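Local coordinates for E3 SUMO-protein ligase SIZ2 (Saccharomyces cerevisiae, PDB 6U75) that probably acts as an E3 ligase that promotes attachment of the small modifier SUMO to target proteins, with a zinc-binding SP-RING domain following its PINIT domain, at residues Asp42-Asn47 / Cys134-Val139; Pro77-Leu80 / Thr85-Glu88; Leu212-Ser217 / His231-Asp236; Asp245-Asn250 / Val258-Asp263. All blocks are in the same frame, centred on the assembly; numbering follows the deposited sequence.

In the fold
Following the chain from the N terminus, interaction 1 opens on helix 38-46 and closes on strand 130-139, spanning most of the PINIT domain. Interaction 2 is nested inside that loop. It joins strands 79-82 and 85-86 of a short hairpin, with its centre about 22 Å from that of interaction 1. Interaction 3 follows in series within the SP-RING region. It ties helix 211-218 to the loop before strand 239-240, near the zinc site. Interaction 4 comes last and joins helix 242-249 to strand 257-260. No two contacts cross along the chain. Interactions 1 and 4 lie on opposite sides of the chain's centre, their own centres about 46 Å apart.

Interaction 1: residues Asp42-Asn47 / Cys134-Val139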
loop_
_atom_site.group_PDB
_atom_site.type_symbol
_atom_site.label_atom_id
_atom_site.label_comp_id
_atom_site.label_asym_id
_atom_site.label_seq_id
_atom_site.Cartn_x
_atom_site.Cartn_y
_atom_site.Cartn_z
ATOM N N ASP A 42 -13.418 20.139 13.556
ATOM C CA ASP A 42 -12.469 21.235 13.394
ATOM C C ASP A 42 -11.086 20.707 13.039
ATOM O O ASP A 42 -10.356 21.326 12.258
ATOM C CB ASP A 42 -12.405 22.073 14.670
ATOM C CG ASP A 42 -13.715 22.769 14.980
ATOM O OD1 ASP A 42 -14.511 22.990 14.044
ATOM O OD2 ASP A 42 -13.947 23.099 16.161
ATOM N N LEU A 43 -10.706 19.566 13.611
ATOM C CA LEU A 43 -9.413 18.975 13.285
ATOM C C LEU A 43 -9.371 18.516 11.832
ATOM O O LEU A 43 -8.384 18.760 11.127
ATOM C CB LEU A 43 -9.120 17.812 14.231
ATOM C CG LEU A 43 -7.766 17.125 14.049
ATOM C CD1 LEU A 43 -6.630 18.101 14.317
ATOM C CD2 LEU A 43 -7.666 15.911 14.956
ATOM N N LEU A 44 -10.429 17.846 11.368
ATOM C CA LEU A 44 -10.506 17.474 9.958
ATOM C C LEU A 44 -10.397 18.700 9.062
ATOM O O LEU A 44 -9.751 18.656 8.010
ATOM C CB LEU A 44 -11.813 16.732 9.676
ATOM C CG LEU A 44 -11.856 15.251 10.047
ATOM C CD1 LEU A 44 -13.287 14.752 10.015
ATOM C CD2 LEU A 44 -10.986 14.441 9.099
ATOM N N LYS A 45 -11.033 19.803 9.460
ATOM C CA LYS A 45 -10.968 21.026 8.668
ATOM C C LYS A 45 -9.623 21.733 8.797
ATOM O O LYS A 45 -9.295 22.571 7.950
ATOM C CB LYS A 45 -12.102 21.966 9.080
ATOM C CG LYS A 45 -13.464 21.526 8.561
ATOM C CD LYS A 45 -14.587 21.850 9.533
ATOM C CE LYS A 45 -15.934 21.380 8.997
ATOM N NZ LYS A 45 -15.929 19.933 8.625
ATOM N N SER A 46 -8.835 21.407 9.823
ATOM C CA SER A 46 -7.572 22.098 10.049
ATOM C C SER A 46 -6.490 21.676 9.067
ATOM O O SER A 46 -5.498 22.397 8.913
ATOM C CB SER A 46 -7.082 21.846 11.477
ATOM O OG SER A 46 -6.522 20.550 11.603
ATOM N N ASN A 47 -6.648 20.532 8.405
ATOM C CA ASN A 47 -5.627 20.031 7.496
ATOM C C ASN A 47 -6.302 19.262 6.371
ATOM O O ASN A 47 -7.097 18.353 6.627
ATOM C CB ASN A 47 -4.624 19.138 8.237
ATOM C CG ASN A 47 -3.373 18.867 7.425
ATOM O OD1 ASN A 47 -3.423 18.768 6.199
ATOM N ND2 ASN A 47 -2.241 18.751 8.107
ATOM N N CYS A 134 -12.415 3.131 13.817
ATOM C CA CYS A 134 -12.437 4.351 13.020
ATOM C C CYS A 134 -11.359 5.288 13.534
ATOM O O CYS A 134 -11.240 5.493 14.746
ATOM C CB CYS A 134 -13.805 5.037 13.079
ATOM S SG CYS A 134 -15.161 4.042 12.436
ATOM N N PHE A 135 -10.580 5.853 12.617
ATOM C CA PHE A 135 -9.486 6.738 12.987
ATOM C C PHE A 135 -9.477 7.956 12.081
ATOM O O PHE A 135 -9.751 7.850 10.884
ATOM C CB PHE A 135 -8.121 6.042 12.878
ATOM C CG PHE A 135 -7.893 4.972 13.904
ATOM C CD1 PHE A 135 -8.471 3.724 13.764
ATOM C CD2 PHE A 135 -7.079 5.210 15.000
ATOM C CE1 PHE A 135 -8.253 2.736 14.705
ATOM C CE2 PHE A 135 -6.858 4.228 15.942
ATOM C CZ PHE A 135 -7.445 2.990 15.795
ATOM N N ILE A 136 -9.147 9.103 12.648
ATOM C CA ILE A 136 -8.699 10.224 11.836
ATOM C C ILE A 136 -7.244 9.971 11.469
ATOM O O ILE A 136 -6.440 9.550 12.309
ATOM C CB ILE A 136 -8.885 11.556 12.582
ATOM C CG1 ILE A 136 -10.364 11.739 12.932
ATOM C CG2 ILE A 136 -8.381 12.722 11.734
ATOM C CD1 ILE A 136 -10.726 13.121 13.426
ATOM N N VAL A 137 -6.904 10.191 10.204
ATOM C CA VAL A 137 -5.589 9.841 9.691
ATOM C C VAL A 137 -5.123 10.917 8.725
ATOM O O VAL A 137 -5.924 11.547 8.028
ATOM C CB VAL A 137 -5.590 8.465 8.988
ATOM C CG1 VAL A 137 -6.105 7.381 9.924
ATOM C CG2 VAL A 137 -6.426 8.517 7.717
ATOM N N GLU A 138 -3.812 11.119 8.688
ATOM C CA GLU A 138 -3.180 11.929 7.657
ATOM C C GLU A 138 -2.795 11.006 6.508
ATOM O O GLU A 138 -2.088 10.014 6.718
ATOM C CB GLU A 138 -1.953 12.656 8.203
ATOM C CG GLU A 138 -1.357 13.666 7.234
ATOM C CD GLU A 138 -0.134 14.361 7.795
ATOM O OE1 GLU A 138 0.890 14.429 7.083
ATOM O OE2 GLU A 138 -0.194 14.834 8.949
ATOM N N VAL A 139 -3.275 11.320 5.307
ATOM C CA VAL A 139 -3.042 10.492 4.131
ATOM C C VAL A 139 -1.917 11.102 3.310
ATOM O O VAL A 139 -1.699 12.319 3.315
ATOM C CB VAL A 139 -4.322 10.334 3.282
ATOM C CG1 VAL A 139 -5.444 9.730 4.115
ATOM C CG2 VAL A 139 -4.745 11.671 2.684
#
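In the PINIT domain, helix 38-46 lies against strand 130-139, and L43 and L44 of the helix meet I136 of the strand. The contact is small and mainly apolar. L44 makes the closest approach. Its CD2 approaches I136 CG2 at 4.1 Å, and its CG comes to 4.2 Å from I136 CD1. The two branched side chains meet at a slant. L43 adds a looser contact, with its CD2 at 4.4 Å from I136 CD1. The first torsion of I136 (chi1 -59°) sets CG1 beside its own backbone N and CG2 trans to that N, and both branches reach the helix. V12 of strand 12-21 touches both L43 and I136.

Near the end of the helix the contact turns polar. N47 ND2 and E138 OE2 are 4.5 Å apart, too far for a hydrogen bond. The amide oxygen of N47 accepts a hydrogen bond from the backbone N of S49, which anchors the amide. The last helical turn also holds itself. S46 OG gives a hydrogen bond to L43 O at 2.6 Å, in the carbonyl plane and on a lone pair. That oxygen also accepts from S46 N at 3.0 Å, so it has two donors from one residue. I136 is buried, while the leucines remain partly exposed. This is helix-on-sheet packing, here with a partly exposed helix packed against a strand of an antiparallel PINIT sheet.

Interaction 2: residues Pro77-Leu80 / Thr85-Glu88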
loop_
_atom_site.group_PDB
_atom_site.type_symbol
_atom_site.label_atom_id
_atom_site.label_comp_id
_atom_site.label_asym_id
_atom_site.label_seq_id
_atom_site.Cartn_x
_atom_site.Cartn_y
_atom_site.Cartn_z
ATOM N N PRO A 77 -18.151 -11.435 1.230
ATOM C CA PRO A 77 -18.581 -10.117 0.747
ATOM C C PRO A 77 -19.077 -9.207 1.863
ATOM O O PRO A 77 -19.433 -9.687 2.938
ATOM C CB PRO A 77 -19.722 -10.461 -0.204
ATOM C CG PRO A 77 -20.328 -11.671 0.413
ATOM C CD PRO A 77 -19.159 -12.468 0.937
ATOM N N CYS A 78 -19.108 -7.905 1.595
ATOM C CA CYS A 78 -19.597 -6.931 2.557
ATOM C C CYS A 78 -20.232 -5.772 1.810
ATOM O O CYS A 78 -19.748 -5.370 0.749
ATOM C CB CYS A 78 -18.471 -6.405 3.454
ATOM S SG CYS A 78 -17.010 -5.842 2.549
ATOM N N GLU A 79 -21.314 -5.240 2.369
ATOM C CA GLU A 79 -21.920 -4.008 1.878
ATOM C C GLU A 79 -21.903 -2.998 3.016
ATOM O O GLU A 79 -22.574 -3.194 4.034
ATOM C CB GLU A 79 -23.338 -4.251 1.366
ATOM C CG GLU A 79 -24.050 -2.990 0.898
ATOM C CD GLU A 79 -25.135 -3.277 -0.118
ATOM O OE1 GLU A 79 -24.875 -4.054 -1.062
ATOM O OE2 GLU A 79 -26.249 -2.730 0.024
ATOM N N LEU A 80 -21.122 -1.935 2.851
ATOM C CA LEU A 80 -21.016 -0.872 3.839
ATOM C C LEU A 80 -21.895 0.296 3.415
ATOM O O LEU A 80 -21.803 0.766 2.276
ATOM C CB LEU A 80 -19.566 -0.409 3.993
ATOM C CG LEU A 80 -18.587 -1.445 4.543
ATOM C CD1 LEU A 80 -17.159 -1.024 4.250
ATOM C CD2 LEU A 80 -18.793 -1.629 6.036
ATOM N N THR A 85 -25.673 6.228 2.242
ATOM C CA THR A 85 -24.881 6.153 1.023
ATOM C C THR A 85 -23.977 4.929 1.067
ATOM O O THR A 85 -23.210 4.750 2.018
ATOM C CB THR A 85 -24.044 7.421 0.849
ATOM O OG1 THR A 85 -24.908 8.554 0.695
ATOM C CG2 THR A 85 -23.133 7.308 -0.366
ATOM N N LYS A 86 -24.071 4.087 0.041
ATOM C CA LYS A 86 -23.184 2.938 -0.056
ATOM C C LYS A 86 -21.755 3.398 -0.313
ATOM O O LYS A 86 -21.512 4.391 -1.004
ATOM C CB LYS A 86 -23.637 1.997 -1.173
ATOM C CG LYS A 86 -22.729 0.786 -1.370
ATOM C CD LYS A 86 -23.191 -0.093 -2.524
ATOM C CE LYS A 86 -22.174 -1.189 -2.819
ATOM N NZ LYS A 86 -22.530 -1.992 -4.022
ATOM N N LEU A 87 -20.805 2.663 0.256
ATOM C CA LEU A 87 -19.388 2.947 0.068
ATOM C C LEU A 87 -18.870 2.126 -1.106
ATOM O O LEU A 87 -18.837 0.892 -1.043
ATOM C CB LEU A 87 -18.597 2.634 1.335
ATOM C CG LEU A 87 -18.954 3.466 2.568
ATOM C CD1 LEU A 87 -18.161 2.993 3.773
ATOM C CD2 LEU A 87 -18.708 4.945 2.313
ATOM N N GLU A 88 -18.464 2.812 -2.172
ATOM C CA GLU A 88 -17.911 2.153 -3.347
ATOM C C GLU A 88 -16.446 1.774 -3.177
ATOM O O GLU A 88 -15.862 1.195 -4.101
ATOM C CB GLU A 88 -18.064 3.057 -4.575
ATOM C CG GLU A 88 -19.506 3.396 -4.935
ATOM C CD GLU A 88 -20.321 2.173 -5.319
ATOM O OE1 GLU A 88 -21.558 2.206 -5.147
ATOM O OE2 GLU A 88 -19.727 1.180 -5.790
#
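L80 and L87 turn their side chains the same way: in each, CG sits beside the residue's own backbone N and trans to the carbonyl carbon (chi1 -64° in L80). The two leucines then meet at a slant across the beta hairpin of strands 79-82 and 85-86. L87 CD1 packs on L80 CB at 3.7 Å and reaches L80 CD1 at 4.2 Å. The backbone joins the same two residues. L87 N donates to L80 O at 2.9 Å. Strand 85-86 is an outermost strand of its four-stranded antiparallel sheet, and strand 79-82 links it to strand 117-123, where L121 touches L80.

L87 also reaches L106 and Y109 in nearby loops. With L87 cut back to an alanine, the contact with L80 CB would be lost, which is likely to open a gap there and leave L106 and Y109 without their leucine neighbour. On the exposed side, K86 runs out fully extended beside E79. K86 NZ stands 4.3 Å from E79 OE1, beyond a salt bridge, so any attraction is likely to be modest. The foot of the same lysine covers the carbonyl that L87 uses: K86 CG lies 3.8 Å from L80 O, and K86 CA makes a CA-H...O contact with that oxygen at 3.5 Å.

Interaction 3: residues Leu212-Ser217 / His231-Asp236; sequences LWFLHS and HPIKFD
F214 and L215 of helix 211-218 make a buried apolar contact with I233 and F235, in the loop before strand 239-240 of the SP-RING region. There are two separate meetings and no hydrogen bond between the segments. In the first, F214 and I233 come from opposite directions. F214 CZ, the far corner of the ring, meets I233 CD1 at 3.9 Å, and the methyl comes in obliquely. The first torsion of I233 (chi1 56°) puts CG1 between its backbone N and carbonyl carbon, the crowded position, and from there the extended chain carries CD1 to the ring.

In the second meeting, L215 crosses F235 at about a right angle. L215 CD2 sits at the edge of the F235 ring, near its plane, with CE1 and CD1 of that ring each 3.9 Å away. R152 makes a cation-pi contact with the same ring.

I233 links this core to the metal site. Its side chain is about 4 Å from that of C226 and about 6 Å from the zinc ion, nearest atoms in each case. C226 binds the zinc with C203, H205 and C229. Around F214 the rings of F209 and W224 close in, and helix 142-150 covers the second meeting, where its L145 touches both L215 and F235.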
loop_
_atom_site.group_PDB
_atom_site.type_symbol
_atom_site.label_atom_id
_atom_site.label_comp_id
_atom_site.label_asym_id
_atom_site.label_seq_id
_atom_site.Cartn_x
_atom_site.Cartn_y
_atom_site.Cartn_z
ATOM N N LEU A 212 7.232 5.068 -8.745
ATOM C CA LEU A 212 5.934 5.731 -8.734
ATOM C C LEU A 212 4.821 4.768 -9.126
ATOM O O LEU A 212 3.759 4.747 -8.494
ATOM C CB LEU A 212 5.955 6.942 -9.666
ATOM C CG LEU A 212 4.699 7.814 -9.655
ATOM C CD1 LEU A 212 4.394 8.298 -8.248
ATOM C CD2 LEU A 212 4.859 8.992 -10.601
ATOM N N TRP A 213 5.047 3.954 -10.158
ATOM C CA TRP A 213 4.037 2.976 -10.545
ATOM C C TRP A 213 3.867 1.895 -9.487
ATOM O O TRP A 213 2.750 1.408 -9.276
ATOM C CB TRP A 213 4.397 2.357 -11.892
ATOM C CG TRP A 213 3.982 3.207 -13.048
ATOM C CD1 TRP A 213 4.768 4.057 -13.769
ATOM C CD2 TRP A 213 2.670 3.295 -13.614
ATOM N NE1 TRP A 213 4.027 4.666 -14.753
ATOM C CE2 TRP A 213 2.735 4.214 -14.679
ATOM C CE3 TRP A 213 1.448 2.682 -13.326
ATOM C CZ2 TRP A 213 1.626 4.535 -15.455
ATOM C CZ3 TRP A 213 0.348 3.001 -14.097
ATOM C CH2 TRP A 213 0.443 3.919 -15.151
ATOM N N PHE A 214 4.949 1.513 -8.807
ATOM C CA PHE A 214 4.826 0.563 -7.707
ATOM C C PHE A 214 3.958 1.136 -6.593
ATOM O O PHE A 214 3.063 0.457 -6.077
ATOM C CB PHE A 214 6.210 0.194 -7.176
ATOM C CG PHE A 214 6.176 -0.710 -5.977
ATOM C CD1 PHE A 214 5.973 -2.071 -6.123
ATOM C CD2 PHE A 214 6.352 -0.198 -4.703
ATOM C CE1 PHE A 214 5.943 -2.904 -5.021
ATOM C CE2 PHE A 214 6.323 -1.025 -3.597
ATOM C CZ PHE A 214 6.118 -2.381 -3.757
ATOM N N LEU A 215 4.210 2.389 -6.207
ATOM C CA LEU A 215 3.401 3.016 -5.166
ATOM C C LEU A 215 1.954 3.187 -5.610
ATOM O O LEU A 215 1.037 3.101 -4.785
ATOM C CB LEU A 215 3.998 4.369 -4.780
ATOM C CG LEU A 215 5.351 4.325 -4.065
ATOM C CD1 LEU A 215 5.943 5.720 -3.965
ATOM C CD2 LEU A 215 5.211 3.704 -2.685
ATOM N N HIS A 216 1.731 3.436 -6.902
ATOM C CA HIS A 216 0.368 3.512 -7.416
ATOM C C HIS A 216 -0.331 2.163 -7.313
ATOM O O HIS A 216 -1.502 2.089 -6.925
ATOM C CB HIS A 216 0.392 4.002 -8.863
ATOM C CG HIS A 216 -0.947 3.997 -9.532
ATOM N ND1 HIS A 216 -1.877 4.997 -9.348
ATOM C CD2 HIS A 216 -1.509 3.116 -10.395
ATOM C CE1 HIS A 216 -2.955 4.731 -10.063
ATOM N NE2 HIS A 216 -2.757 3.596 -10.708
ATOM N N SER A 217 0.377 1.085 -7.655
ATOM C CA SER A 217 -0.192 -0.253 -7.536
ATOM C C SER A 217 -0.512 -0.586 -6.083
ATOM O O SER A 217 -1.597 -1.093 -5.772
ATOM C CB SER A 217 0.778 -1.279 -8.123
ATOM O OG SER A 217 0.372 -2.601 -7.817
ATOM N N HIS A 231 9.410 -11.171 -3.438
ATOM C CA HIS A 231 9.760 -11.153 -2.026
ATOM C C HIS A 231 8.981 -10.047 -1.316
ATOM O O HIS A 231 8.782 -8.967 -1.882
ATOM C CB HIS A 231 11.260 -10.931 -1.838
ATOM C CG HIS A 231 12.063 -12.194 -1.819
ATOM N ND1 HIS A 231 12.835 -12.602 -2.886
ATOM C CD2 HIS A 231 12.214 -13.140 -0.862
ATOM C CE1 HIS A 231 13.428 -13.744 -2.587
ATOM N NE2 HIS A 231 13.067 -14.093 -1.364
ATOM N N PRO A 232 8.524 -10.279 -0.085
ATOM C CA PRO A 232 7.840 -9.209 0.656
ATOM C C PRO A 232 8.825 -8.117 1.044
ATOM O O PRO A 232 9.825 -8.376 1.715
ATOM C CB PRO A 232 7.276 -9.932 1.884
ATOM C CG PRO A 232 8.178 -11.099 2.075
ATOM C CD PRO A 232 8.601 -11.527 0.697
ATOM N N ILE A 233 8.540 -6.891 0.608
ATOM C CA ILE A 233 9.371 -5.738 0.911
ATOM C C ILE A 233 8.526 -4.713 1.657
ATOM O O ILE A 233 7.314 -4.864 1.814
ATOM C CB ILE A 233 9.998 -5.118 -0.352
ATOM C CG1 ILE A 233 8.914 -4.754 -1.369
ATOM C CG2 ILE A 233 11.002 -6.077 -0.967
ATOM C CD1 ILE A 233 9.444 -4.028 -2.584
ATOM N N LYS A 234 9.191 -3.659 2.122
ATOM C CA LYS A 234 8.550 -2.603 2.888
ATOM C C LYS A 234 8.946 -1.252 2.311
ATOM O O LYS A 234 9.972 -1.114 1.640
ATOM C CB LYS A 234 8.922 -2.691 4.374
ATOM C CG LYS A 234 8.402 -3.955 5.049
ATOM C CD LYS A 234 9.419 -4.563 6.005
ATOM C CE LYS A 234 9.494 -3.801 7.316
ATOM N NZ LYS A 234 10.523 -4.379 8.227
ATOM N N PHE A 235 8.107 -0.250 2.585
ATOM C CA PHE A 235 8.288 1.061 1.971
ATOM C C PHE A 235 9.681 1.620 2.233
ATOM O O PHE A 235 10.307 2.191 1.332
ATOM C CB PHE A 235 7.220 2.025 2.487
ATOM C CG PHE A 235 7.397 3.435 2.008
ATOM C CD1 PHE A 235 7.219 3.754 0.674
ATOM C CD2 PHE A 235 7.738 4.443 2.892
ATOM C CE1 PHE A 235 7.383 5.048 0.230
ATOM C CE2 PHE A 235 7.901 5.740 2.454
ATOM C CZ PHE A 235 7.723 6.043 1.120
ATOM N N ASP A 236 10.186 1.466 3.457
ATOM C CA ASP A 236 11.469 2.056 3.817
ATOM C C ASP A 236 12.655 1.343 3.181
ATOM O O ASP A 236 13.781 1.839 3.291
ATOM C CB ASP A 236 11.627 2.067 5.338
ATOM C CG ASP A 236 10.611 2.963 6.020
ATOM O OD1 ASP A 236 10.252 4.008 5.437
ATOM O OD2 ASP A 236 10.169 2.623 7.137
#

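Interaction 4: residues Asp245-Asn250 / Val258-Asp263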
loop_
_atom_site.group_PDB
_atom_site.type_symbol
_atom_site.label_atom_id
_atom_site.label_comp_id
_atom_site.label_asym_id
_atom_site.label_seq_id
_atom_site.Cartn_x
_atom_site.Cartn_y
_atom_site.Cartn_z
ATOM N N ASP A 245 19.659 3.957 -13.349
ATOM C CA ASP A 245 19.315 5.361 -13.544
ATOM C C ASP A 245 20.286 6.036 -14.504
ATOM O O ASP A 245 19.870 6.771 -15.408
ATOM C CB ASP A 245 19.297 6.086 -12.198
ATOM C CG ASP A 245 18.942 7.552 -12.331
ATOM O OD1 ASP A 245 17.772 7.853 -12.650
ATOM O OD2 ASP A 245 19.832 8.401 -12.116
ATOM N N ASN A 246 21.587 5.794 -14.328
ATOM C CA ASN A 246 22.572 6.383 -15.227
ATOM C C ASN A 246 22.457 5.796 -16.627
ATOM O O ASN A 246 22.636 6.510 -17.620
ATOM C CB ASN A 246 23.981 6.174 -14.674
ATOM C CG ASN A 246 24.194 6.874 -13.347
ATOM O OD1 ASN A 246 23.417 7.748 -12.962
ATOM N ND2 ASN A 246 25.255 6.497 -12.642
ATOM N N ILE A 247 22.159 4.499 -16.730
ATOM C CA ILE A 247 21.970 3.903 -18.051
ATOM C C ILE A 247 20.803 4.572 -18.769
ATOM O O ILE A 247 20.869 4.845 -19.973
ATOM C CB ILE A 247 21.770 2.381 -17.937
ATOM C CG1 ILE A 247 23.070 1.720 -17.474
ATOM C CG2 ILE A 247 21.310 1.801 -19.278
ATOM C CD1 ILE A 247 22.991 0.213 -17.348
ATOM N N ILE A 248 19.720 4.850 -18.041
ATOM C CA ILE A 248 18.554 5.474 -18.659
ATOM C C ILE A 248 18.860 6.914 -19.050
ATOM O O ILE A 248 18.516 7.359 -20.152
ATOM C CB ILE A 248 17.340 5.393 -17.717
ATOM C CG1 ILE A 248 16.911 3.938 -17.521
ATOM C CG2 ILE A 248 16.185 6.221 -18.272
ATOM C CD1 ILE A 248 15.898 3.744 -16.412
ATOM N N GLN A 249 19.505 7.669 -18.157
ATOM C CA GLN A 249 19.799 9.068 -18.451
ATOM C C GLN A 249 20.747 9.223 -19.632
ATOM O O GLN A 249 20.850 10.322 -20.188
ATOM C CB GLN A 249 20.393 9.753 -17.220
ATOM C CG GLN A 249 19.419 9.905 -16.060
ATOM C CD GLN A 249 18.234 10.786 -16.404
ATOM O OE1 GLN A 249 17.327 10.372 -17.126
ATOM N NE2 GLN A 249 18.237 12.011 -15.889
ATOM N N ASN A 250 21.437 8.157 -20.028
ATOM C CA ASN A 250 22.382 8.182 -21.137
ATOM C C ASN A 250 21.940 7.229 -22.242
ATOM O O ASN A 250 22.750 6.515 -22.839
ATOM C CB ASN A 250 23.788 7.839 -20.653
ATOM C CG ASN A 250 24.227 8.705 -19.485
ATOM O OD1 ASN A 250 24.539 8.201 -18.406
ATOM N ND2 ASN A 250 24.245 10.017 -19.695
ATOM N N VAL A 258 19.055 -3.733 -22.868
ATOM C CA VAL A 258 20.480 -3.443 -22.939
ATOM C C VAL A 258 21.246 -4.708 -22.578
ATOM O O VAL A 258 20.800 -5.512 -21.756
ATOM C CB VAL A 258 20.864 -2.267 -22.008
ATOM C CG1 VAL A 258 22.362 -2.165 -21.874
ATOM C CG2 VAL A 258 20.294 -0.955 -22.537
ATOM N N GLU A 259 22.402 -4.888 -23.212
ATOM C CA GLU A 259 23.256 -6.047 -22.997
ATOM C C GLU A 259 24.341 -5.693 -21.992
ATOM O O GLU A 259 25.004 -4.658 -22.128
ATOM C CB GLU A 259 23.885 -6.504 -24.314
ATOM C CG GLU A 259 24.497 -7.891 -24.264
ATOM C CD GLU A 259 25.319 -8.210 -25.498
ATOM O OE1 GLU A 259 26.466 -8.679 -25.344
ATOM O OE2 GLU A 259 24.820 -7.983 -26.621
ATOM N N ILE A 260 24.527 -6.556 -20.994
ATOM C CA ILE A 260 25.472 -6.347 -19.906
ATOM C C ILE A 260 26.440 -7.521 -19.893
ATOM O O ILE A 260 26.018 -8.680 -19.991
ATOM C CB ILE A 260 24.753 -6.227 -18.549
ATOM C CG1 ILE A 260 23.864 -4.982 -18.511
ATOM C CG2 ILE A 260 25.764 -6.211 -17.408
ATOM C CD1 ILE A 260 24.599 -3.713 -18.160
ATOM N N SER A 261 27.728 -7.221 -19.766
ATOM C CA SER A 261 28.780 -8.221 -19.692
ATOM C C SER A 261 29.390 -8.219 -18.291
ATOM O O SER A 261 28.996 -7.444 -17.414
ATOM C CB SER A 261 29.842 -7.958 -20.762
ATOM O OG SER A 261 30.354 -6.640 -20.662
ATOM N N VAL A 262 30.368 -9.105 -18.086
ATOM C CA VAL A 262 31.039 -9.189 -16.794
ATOM C C VAL A 262 31.815 -7.916 -16.490
ATOM O O VAL A 262 32.129 -7.648 -15.324
ATOM C CB VAL A 262 31.973 -10.417 -16.748
ATOM C CG1 VAL A 262 32.533 -10.610 -15.345
ATOM C CG2 VAL A 262 31.240 -11.668 -17.212
ATOM N N ASP A 263 32.130 -7.118 -17.510
ATOM C CA ASP A 263 32.896 -5.895 -17.309
ATOM C C ASP A 263 32.090 -4.795 -16.635
ATOM O O ASP A 263 32.682 -3.817 -16.167
ATOM C CB ASP A 263 33.418 -5.378 -18.652
ATOM C CG ASP A 263 34.097 -6.458 -19.471
ATOM O OD1 ASP A 263 33.387 -7.345 -19.991
ATOM O OD2 ASP A 263 35.339 -6.419 -19.595
#
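Apolar contacts carry this interaction, and I247 of helix 242-249 makes all of them, meeting V258 and I260 of strand 257-260. I247 uses two different branches. Its CG2 lies 4.4 Å from V258 CG2. Its CD1 lies 4.3 Å from I260 CD1. The chain of I247 is stretched at its end (chi2 -179°), which carries CD1 away from the helix to meet I260. V258 and I260 are two positions apart on the strand, and both reach the same isoleucine. The contact is loose, and the two segments bury only 88 Å² between them.

No backbone hydrogen bond joins the two segments. Those of the helix run within it, and those of the strand go to its neighbours in the sheet. Q249 N donates to D245 O at 2.9 Å, part of the regular helix. On the strand side, V258 pairs with L183 and I260 with T181, and E259 pairs with K267. Strand 257-260 is thus the middle one of a three-stranded antiparallel sheet.

W266 touches all three contact residues, and L183 touches both isoleucines. No polar bond links the two segments. Helix and strand are thus held here by the burial of branched aliphatic groups, a chemistry that sets few demands on direction.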